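Local coordinates for beta-lactamase (PDB 6NHS), which probably hydrolyses the four-membered ring of beta-lactam antibiotics, as expected of a class D serine beta-lactamase, at residues A62-I67 and I214-G219; Q106-S111 and Q187-Y192; K130-K133 and N139-I142. All blocks are in the same frame, centred on the assembly; numbering follows the deposited sequence.

Contact 1: residues A62-I67 and I214-G219. With FMT (formic acid), chain K.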
loop_
_atom_site.group_PDB
_atom_site.type_symbol
_atom_site.label_atom_id
_atom_site.label_comp_id
_atom_site.label_asym_id
_atom_site.label_seq_id
_atom_site.Cartn_x
_atom_site.Cartn_y
_atom_site.Cartn_z
ATOM N N ALA A 62 -6.080 4.725 1.646
ATOM C CA ALA A 62 -6.524 4.632 0.261
ATOM C C ALA A 62 -6.109 3.288 -0.322
ATOM O O ALA A 62 -6.190 2.263 0.362
ATOM C CB ALA A 62 -5.972 5.793 -0.574
ATOM N N SER A 63 -5.625 3.282 -1.566
ATOM C CA SER A 63 -5.335 2.023 -2.239
ATOM C C SER A 63 -4.198 1.232 -1.604
ATOM O O SER A 63 -4.053 0.052 -1.938
ATOM C CB SER A 63 -5.009 2.261 -3.718
ATOM O OG SER A 63 -6.200 2.460 -4.460
ATOM N N THR A 64 -3.371 1.829 -0.731
ATOM C CA THR A 64 -2.364 1.010 -0.057
ATOM C C THR A 64 -3.008 -0.063 0.806
ATOM O O THR A 64 -2.366 -1.074 1.113
ATOM C CB THR A 64 -1.417 1.856 0.810
ATOM O OG1 THR A 64 -2.123 2.433 1.921
ATOM C CG2 THR A 64 -0.772 2.941 -0.015
ATOM N N PHE A 65 -4.265 0.138 1.196
ATOM C CA PHE A 65 -4.982 -0.867 1.968
ATOM C C PHE A 65 -5.206 -2.143 1.173
ATOM O O PHE A 65 -5.486 -3.187 1.771
ATOM C CB PHE A 65 -6.319 -0.293 2.447
ATOM C CG PHE A 65 -7.063 -1.195 3.389
ATOM C CD1 PHE A 65 -6.582 -1.426 4.667
ATOM C CD2 PHE A 65 -8.241 -1.811 2.994
ATOM C CE1 PHE A 65 -7.259 -2.260 5.542
ATOM C CE2 PHE A 65 -8.928 -2.649 3.861
ATOM C CZ PHE A 65 -8.435 -2.873 5.141
ATOM N N LYS A 66 -5.078 -2.089 -0.159
ATOM C CA LYS A 66 -5.251 -3.293 -0.970
ATOM C C LYS A 66 -4.272 -4.390 -0.571
ATOM O O LYS A 66 -4.568 -5.576 -0.758
ATOM C CB LYS A 66 -5.091 -2.964 -2.459
ATOM C CG LYS A 66 -6.232 -2.153 -3.061
ATOM C CD LYS A 66 -6.063 -2.028 -4.580
ATOM C CE LYS A 66 -7.303 -1.431 -5.242
ATOM N NZ LYS A 66 -7.463 0.026 -4.993
ATOM N N ILE A 67 -3.107 -4.022 -0.028
ATOM C CA ILE A 67 -2.158 -5.036 0.434
ATOM C C ILE A 67 -2.764 -5.842 1.576
ATOM O O ILE A 67 -2.792 -7.078 1.542
ATOM C CB ILE A 67 -0.827 -4.386 0.852
ATOM C CG1 ILE A 67 -0.168 -3.671 -0.336
ATOM C CG2 ILE A 67 0.109 -5.437 1.449
ATOM C CD1 ILE A 67 1.018 -2.779 0.076
ATOM N N ILE A 214 -3.715 13.229 -0.428
ATOM C CA ILE A 214 -2.560 12.530 0.123
ATOM C C ILE A 214 -2.119 11.466 -0.871
ATOM O O ILE A 214 -2.940 10.670 -1.343
ATOM C CB ILE A 214 -2.879 11.907 1.493
ATOM C CG1 ILE A 214 -3.266 13.000 2.493
ATOM C CG2 ILE A 214 -1.702 11.074 1.997
ATOM C CD1 ILE A 214 -2.150 13.985 2.787
ATOM N N GLY A 215 -0.828 11.451 -1.186
ATOM C CA GLY A 215 -0.245 10.458 -2.076
ATOM C C GLY A 215 0.601 9.463 -1.282
ATOM O O GLY A 215 1.323 9.854 -0.372
ATOM N N TRP A 216 0.501 8.194 -1.654
ATOM C CA TRP A 216 1.281 7.136 -1.029
ATOM C C TRP A 216 2.061 6.353 -2.078
ATOM O O TRP A 216 1.595 6.159 -3.204
ATOM C CB TRP A 216 0.411 6.110 -0.314
ATOM C CG TRP A 216 -0.254 6.437 0.976
ATOM C CD1 TRP A 216 -1.576 6.726 1.160
ATOM C CD2 TRP A 216 0.330 6.385 2.280
ATOM N NE1 TRP A 216 -1.845 6.890 2.495
ATOM C CE2 TRP A 216 -0.692 6.689 3.207
ATOM C CE3 TRP A 216 1.626 6.140 2.755
ATOM C CZ2 TRP A 216 -0.459 6.756 4.585
ATOM C CZ3 TRP A 216 1.854 6.201 4.125
ATOM C CH2 TRP A 216 0.815 6.511 5.024
ATOM N N PHE A 217 3.225 5.846 -1.669
ATOM C CA PHE A 217 3.836 4.684 -2.315
ATOM C C PHE A 217 4.552 3.903 -1.221
ATOM O O PHE A 217 5.488 4.425 -0.606
ATOM C CB PHE A 217 4.803 5.092 -3.431
ATOM C CG PHE A 217 5.323 3.931 -4.254
ATOM C CD1 PHE A 217 4.463 2.937 -4.709
ATOM C CD2 PHE A 217 6.669 3.843 -4.585
ATOM C CE1 PHE A 217 4.937 1.872 -5.470
ATOM C CE2 PHE A 217 7.150 2.782 -5.357
ATOM C CZ PHE A 217 6.282 1.798 -5.797
ATOM N N VAL A 218 4.087 2.681 -0.940
ATOM C CA VAL A 218 4.660 1.861 0.121
ATOM C C VAL A 218 4.996 0.493 -0.453
ATOM O O VAL A 218 4.403 0.055 -1.441
ATOM C CB VAL A 218 3.708 1.721 1.341
ATOM C CG1 VAL A 218 3.158 3.072 1.736
ATOM C CG2 VAL A 218 2.566 0.752 1.033
ATOM N N GLY A 219 5.967 -0.175 0.161
ATOM C CA GLY A 219 6.376 -1.482 -0.337
ATOM C C GLY A 219 7.758 -1.839 0.177
ATOM O O GLY A 219 8.166 -1.398 1.251
HETATM C C FMT K . -9.591 0.476 -2.913
HETATM O O1 FMT K . -9.349 -0.677 -2.651
HETATM O O2 FMT K . -8.688 1.286 -3.130
#

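Contact 2: residues Q106-S111 and Q187-Y192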
loop_
_atom_site.group_PDB
_atom_site.type_symbol
_atom_site.label_atom_id
_atom_site.label_comp_id
_atom_site.label_asym_id
_atom_site.label_seq_id
_atom_site.Cartn_x
_atom_site.Cartn_y
_atom_site.Cartn_z
ATOM N N GLN A 106 -4.754 -8.190 -11.373
ATOM C CA GLN A 106 -4.989 -7.031 -12.223
ATOM C C GLN A 106 -5.727 -5.928 -11.469
ATOM O O GLN A 106 -5.480 -4.741 -11.728
ATOM C CB GLN A 106 -5.748 -7.446 -13.491
ATOM C CG GLN A 106 -4.995 -8.473 -14.373
ATOM C CD GLN A 106 -3.593 -8.001 -14.739
ATOM O OE1 GLN A 106 -3.408 -6.886 -15.232
ATOM N NE2 GLN A 106 -2.597 -8.840 -14.478
ATOM N N ALA A 107 -6.617 -6.286 -10.535
ATOM C CA ALA A 107 -7.252 -5.262 -9.705
ATOM C C ALA A 107 -6.214 -4.531 -8.860
ATOM O O ALA A 107 -6.293 -3.307 -8.681
ATOM C CB ALA A 107 -8.331 -5.887 -8.818
ATOM N N PHE A 108 -5.235 -5.269 -8.331
ATOM C CA PHE A 108 -4.126 -4.642 -7.618
ATOM C C PHE A 108 -3.341 -3.721 -8.545
ATOM O O PHE A 108 -3.066 -2.565 -8.207
ATOM C CB PHE A 108 -3.216 -5.725 -7.036
ATOM C CG PHE A 108 -2.248 -5.225 -5.990
ATOM C CD1 PHE A 108 -0.978 -4.792 -6.346
ATOM C CD2 PHE A 108 -2.608 -5.203 -4.647
ATOM C CE1 PHE A 108 -0.083 -4.336 -5.381
ATOM C CE2 PHE A 108 -1.712 -4.744 -3.674
ATOM C CZ PHE A 108 -0.452 -4.316 -4.046
ATOM N N ARG A 109 -2.983 -4.226 -9.732
ATOM C CA ARG A 109 -2.245 -3.432 -10.712
ATOM C C ARG A 109 -2.991 -2.154 -11.087
ATOM O O ARG A 109 -2.383 -1.084 -11.226
ATOM C CB ARG A 109 -1.986 -4.287 -11.955
ATOM C CG ARG A 109 -1.347 -3.564 -13.130
ATOM C CD ARG A 109 -1.362 -4.468 -14.359
ATOM N NE ARG A 109 -0.632 -3.885 -15.484
ATOM C CZ ARG A 109 -0.622 -4.392 -16.714
ATOM N NH1 ARG A 109 -1.317 -5.491 -16.987
ATOM N NH2 ARG A 109 0.078 -3.794 -17.671
ATOM N N ASN A 110 -4.311 -2.244 -11.255
ATOM C CA ASN A 110 -5.113 -1.152 -11.784
ATOM C C ASN A 110 -5.772 -0.310 -10.703
ATOM O O ASN A 110 -6.532 0.601 -11.038
ATOM C CB ASN A 110 -6.197 -1.703 -12.725
ATOM C CG ASN A 110 -5.619 -2.396 -13.945
ATOM O OD1 ASN A 110 -4.556 -2.027 -14.437
ATOM N ND2 ASN A 110 -6.330 -3.407 -14.446
ATOM N N SER A 111 -5.503 -0.590 -9.423
ATOM C CA SER A 111 -6.156 0.099 -8.307
ATOM C C SER A 111 -7.678 0.049 -8.441
ATOM O O SER A 111 -8.378 1.032 -8.185
ATOM C CB SER A 111 -5.667 1.548 -8.181
ATOM O OG SER A 111 -4.276 1.605 -7.926
ATOM N N GLN A 187 2.601 -11.415 -2.245
ATOM C CA GLN A 187 3.920 -10.904 -2.592
ATOM C C GLN A 187 4.140 -10.923 -4.098
ATOM O O GLN A 187 4.833 -10.053 -4.631
ATOM C CB GLN A 187 5.003 -11.702 -1.859
ATOM C CG GLN A 187 5.015 -11.398 -0.352
ATOM C CD GLN A 187 5.971 -12.267 0.439
ATOM O OE1 GLN A 187 6.102 -13.471 0.190
ATOM N NE2 GLN A 187 6.643 -11.657 1.416
ATOM N N ASP A 188 3.521 -11.870 -4.808
ATOM C CA ASP A 188 3.692 -11.911 -6.257
ATOM C C ASP A 188 2.928 -10.788 -6.947
ATOM O O ASP A 188 3.458 -10.161 -7.875
ATOM C CB ASP A 188 3.261 -13.266 -6.811
ATOM C CG ASP A 188 3.656 -13.441 -8.262
ATOM O OD1 ASP A 188 4.863 -13.561 -8.541
ATOM O OD2 ASP A 188 2.760 -13.450 -9.130
ATOM N N ILE A 189 1.684 -10.520 -6.530
ATOM C CA ILE A 189 0.919 -9.472 -7.199
ATOM C C ILE A 189 1.434 -8.081 -6.846
ATOM O O ILE A 189 1.118 -7.119 -7.553
ATOM C CB ILE A 189 -0.596 -9.559 -6.898
ATOM C CG1 ILE A 189 -0.913 -9.040 -5.495
ATOM C CG2 ILE A 189 -1.130 -10.990 -7.109
ATOM C CD1 ILE A 189 -2.415 -9.100 -5.159
HETATM N N MSE A 190 2.220 -7.948 -5.778
HETATM C CA MSE A 190 2.838 -6.672 -5.417
HETATM C C MSE A 190 4.020 -6.294 -6.312
HETATM O O MSE A 190 4.503 -5.171 -6.244
HETATM C CB MSE A 190 3.324 -6.695 -3.961
HETATM C CG MSE A 190 2.221 -6.662 -2.913
HETATM SE SE MSE A 190 2.964 -6.840 -1.125
HETATM C CE MSE A 190 3.970 -5.165 -1.065
ATOM N N ILE A 191 4.503 -7.226 -7.136
ATOM C CA ILE A 191 5.684 -6.936 -7.947
ATOM C C ILE A 191 5.372 -5.772 -8.874
ATOM O O ILE A 191 4.454 -5.846 -9.701
ATOM C CB ILE A 191 6.133 -8.173 -8.735
ATOM C CG1 ILE A 191 6.651 -9.272 -7.801
ATOM C CG2 ILE A 191 7.212 -7.780 -9.772
ATOM C CD1 ILE A 191 6.992 -10.577 -8.536
ATOM N N TYR A 192 6.131 -4.687 -8.734
ATOM C CA TYR A 192 5.972 -3.486 -9.546
ATOM C C TYR A 192 7.036 -3.361 -10.628
ATOM O O TYR A 192 6.727 -2.989 -11.767
ATOM C CB TYR A 192 6.006 -2.236 -8.651
ATOM C CG TYR A 192 5.954 -0.943 -9.430
ATOM C CD1 TYR A 192 4.767 -0.505 -10.003
ATOM C CD2 TYR A 192 7.093 -0.168 -9.610
ATOM C CE1 TYR A 192 4.715 0.669 -10.729
ATOM C CE2 TYR A 192 7.050 1.010 -10.331
ATOM C CZ TYR A 192 5.858 1.422 -10.888
ATOM O OH TYR A 192 5.806 2.592 -11.611
#

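Contact 3: residues K130-K133 and N139-I142. With EDO (1,2-ethanediol), chain F.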
loop_
_atom_site.group_PDB
_atom_site.type_symbol
_atom_site.label_atom_id
_atom_site.label_comp_id
_atom_site.label_asym_id
_atom_site.label_seq_id
_atom_site.Cartn_x
_atom_site.Cartn_y
_atom_site.Cartn_z
ATOM N N LYS A 130 -11.481 -8.376 13.270
ATOM C CA LYS A 130 -10.583 -9.328 13.918
ATOM C C LYS A 130 -9.195 -9.289 13.292
ATOM O O LYS A 130 -8.183 -9.229 14.002
ATOM C CB LYS A 130 -11.159 -10.745 13.846
ATOM C CG LYS A 130 -12.333 -10.994 14.776
ATOM C CD LYS A 130 -12.647 -12.480 14.891
ATOM C CE LYS A 130 -14.058 -12.710 15.411
ATOM N NZ LYS A 130 -14.358 -11.858 16.594
ATOM N N PHE A 131 -9.125 -9.314 11.957
ATOM C CA PHE A 131 -7.821 -9.295 11.296
ATOM C C PHE A 131 -7.107 -7.963 11.503
ATOM O O PHE A 131 -5.888 -7.936 11.709
ATOM C CB PHE A 131 -7.977 -9.593 9.803
ATOM C CG PHE A 131 -7.995 -11.061 9.481
ATOM C CD1 PHE A 131 -6.806 -11.761 9.315
ATOM C CD2 PHE A 131 -9.196 -11.743 9.353
ATOM C CE1 PHE A 131 -6.815 -13.121 9.021
ATOM C CE2 PHE A 131 -9.217 -13.098 9.057
ATOM C CZ PHE A 131 -8.026 -13.792 8.893
ATOM N N ILE A 132 -7.851 -6.853 11.448
ATOM C CA ILE A 132 -7.260 -5.535 11.687
ATOM C C ILE A 132 -6.575 -5.499 13.049
ATOM O O ILE A 132 -5.439 -5.030 13.187
ATOM C CB ILE A 132 -8.338 -4.441 11.570
ATOM C CG1 ILE A 132 -8.736 -4.214 10.106
ATOM C CG2 ILE A 132 -7.852 -3.146 12.195
ATOM C CD1 ILE A 132 -7.749 -3.364 9.310
ATOM N N LYS A 133 -7.257 -5.994 14.078
ATOM C CA LYS A 133 -6.704 -5.930 15.426
ATOM C C LYS A 133 -5.614 -6.975 15.642
ATOM O O LYS A 133 -4.625 -6.705 16.331
ATOM C CB LYS A 133 -7.827 -6.083 16.450
ATOM C CG LYS A 133 -8.802 -4.912 16.436
ATOM C CD LYS A 133 -9.828 -5.010 17.550
ATOM C CE LYS A 133 -10.664 -3.740 17.629
ATOM N NZ LYS A 133 -11.663 -3.771 18.744
ATOM N N ASN A 139 -4.609 2.640 12.723
ATOM C CA ASN A 139 -5.329 3.061 13.923
ATOM C C ASN A 139 -6.452 2.103 14.311
ATOM O O ASN A 139 -7.250 2.432 15.195
ATOM C CB ASN A 139 -5.880 4.487 13.756
ATOM C CG ASN A 139 -7.067 4.571 12.785
ATOM O OD1 ASN A 139 -7.414 3.606 12.118
ATOM N ND2 ASN A 139 -7.677 5.749 12.700
ATOM N N LEU A 140 -6.542 0.940 13.656
ATOM C CA LEU A 140 -7.375 -0.186 14.078
ATOM C C LEU A 140 -8.874 0.084 13.992
ATOM O O LEU A 140 -9.662 -0.655 14.589
ATOM C CB LEU A 140 -7.034 -0.628 15.510
ATOM C CG LEU A 140 -5.562 -0.799 15.884
ATOM C CD1 LEU A 140 -5.448 -1.174 17.359
ATOM C CD2 LEU A 140 -4.913 -1.846 15.015
ATOM N N GLN A 141 -9.306 1.119 13.274
ATOM C CA GLN A 141 -10.707 1.531 13.267
ATOM C C GLN A 141 -11.279 1.367 11.865
ATOM O O GLN A 141 -10.788 1.983 10.916
ATOM C CB GLN A 141 -10.846 2.978 13.736
ATOM C CG GLN A 141 -10.375 3.204 15.161
ATOM C CD GLN A 141 -10.119 4.666 15.456
ATOM O OE1 GLN A 141 -10.997 5.511 15.271
ATOM N NE2 GLN A 141 -8.902 4.978 15.910
ATOM N N ILE A 142 -12.311 0.538 11.732
ATOM C CA ILE A 142 -12.974 0.354 10.447
ATOM C C ILE A 142 -14.400 0.890 10.465
ATOM O O ILE A 142 -15.141 0.701 9.496
ATOM C CB ILE A 142 -12.942 -1.119 9.996
ATOM C CG1 ILE A 142 -13.871 -1.979 10.859
ATOM C CG2 ILE A 142 -11.511 -1.661 10.028
ATOM C CD1 ILE A 142 -14.040 -3.400 10.334
HETATM C C1 EDO F . -13.785 0.974 15.116
HETATM O O1 EDO F . -14.066 2.094 14.265
HETATM C C2 EDO F . -14.157 -0.328 14.414
HETATM O O2 EDO F . -12.995 -1.160 14.294
#

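Contact 1: residues A62-I67 and I214-G219
The start of helix 65-76, with what is probably the SxxK motif of class D beta-lactamases (S63 and K66), packs on strand 213-223 through T64 and I67, which meet W216 and V218. The closest approach is between T64 CG2 and W216 CB, 3.4 Å apart, the two side chains crossing at about a right angle. T64 has OG1 set between its backbone N and carbonyl carbon (chi1 67°), a torsion that brings the hydroxyl over one face of the indole while the methyl group rests by the root of the same side chain. The polar end of this buried threonine is satisfied by P61 O and Q164 NE2, and W216 NE1 by L60 O. Further along, V218 CG2 fits beside T64 CG2 at 4.1 Å and touches I67 CD1 at 4.0 Å. This apolar seam carries no hydrogen bond between the segments, and the polar groups of the motif are turned elsewhere. K66, bent at its last torsion (chi4 73°), gives NZ to S63 OG at 2.8 Å and to O2 of a formic acid molecule at 2.6 Å, the latter probably from the crystallisation liquor. Around the seam, helix 161-172 supplies Q164 against W216 and V218 and F167 against I67, while K203 of strand 198-207 touches S63, K66 and I67, and strand 226-236 adds N233 beside W216 and A231 beside V218.

Contact 2: residues Q106-S111 and Q187-Y192
F108, on the last turn of helix 104-110, places its ring against I189 and M190, where helix 180-189 gives way to strand 191-194. Following this second segment from its helical end, D188 makes a salt bridge through OD2 with R105, a residue of the same helix as F108. I189 then supplies the first apolar surface. Its CG1 lies 4.1 Å above one face of the F108 ring, offset toward the rim, and CD1 sits where the ring joins its chain, 3.9 Å from F108 CD2; the two side chains cross at about a right angle. A chi1 of 76°, which sets CG1 between the backbone N and the carbonyl carbon of I189, puts this branch rather than CG2 over the ring. The carbonyl takes part as well, I189 O standing 3.4 Å from F108 CD1. On the facing side, the helix bearing F108 ends at S111 in a Schellman motif with positive phi. S111 probably begins the S-x-V motif of class D enzymes, and its OG is hydrogen-bonded to K203 NZ, while the F108 side chain also touches K66 and K203. M190, a selenomethionine, comes next: its CB points away from the helix, yet CG is 3.7 Å from F108 CZ and approaches the ring obliquely. From here the chain joins the main sheet as its edge strand, with backbone bonds from M190 to G202 and from Y192 to L200.

Contact 3: residues K130-K133 and N139-I142
I132, on helix 125-135, is the side chain that holds the returning loop at L140 and I142. Its CG2 presses on the loop backbone itself, 3.5 Å from L140 CA, while CG1 lies 3.8 Å from I142 CG2, the two isoleucines crossing obliquely. With chi1 at -73°, the branches of I132 diverge, CG2 anti to the backbone N and CG1 anti to the carbonyl carbon, and each serves a different loop residue. L140 answers with CD2, placed 3.7 Å from I132 O. The aliphatic chain of K133 passes more loosely, CE 4.4 Å from L140 O, its NZ being in a salt bridge with E129.

The next shell sets the shape of the loop. L140 adopts positive phi (67°), and Q141 bonds back to N139 twice: NE2, at the end of an extended chain, donates to N139 O at 3.1 Å, and a weak bond from Q141 N to N139 OD1 closes an Asx turn. N139 is itself tied by its side-chain amide to Q158 N and P156 O. A molecule of 1,2-ethanediol, probably from the crystallisation liquor, accepts an almost straight bond from I142 N to O2 (3.1 Å, 170°); it is also bonded to G143 N, with a weak bond from O2 to L140 O.

Farther out, I132 leans on F68 of helix 65-76 and on Y137, and I142 on H125, M128 and E129. Since no hydrogen bond joins the two segments, apolar fit probably sets how the loop lies on the helix; polar bonds within the loop and to P156 and Q158 probably fix its own turn.

How the contacts relate
Contacts 1 and 2 lie in the interior and reach the same main sheet, one on strand 213-223 and the other just before edge strand 191-194; contact 3 is a partly buried helix-loop closure nearer the surface. Helix 65-76 unites them: I67 CG1 lies 3.8 Å from F108 CZ, and F65 CE1 is 4.0 Å from I132 CD1. Contacts 2 and 3 do not touch, their nearest atoms being about 14 Å apart. All three are mainly apolar, with no hydrogen bond between segments, but S63 and K66 of contact 1 and S111 of contact 2 lie at the presumed active site, whereas polar groups of contact 3 shape a loop. Contact 2 nests within the loop closed by contact 1, and contact 3 within that of contact 2.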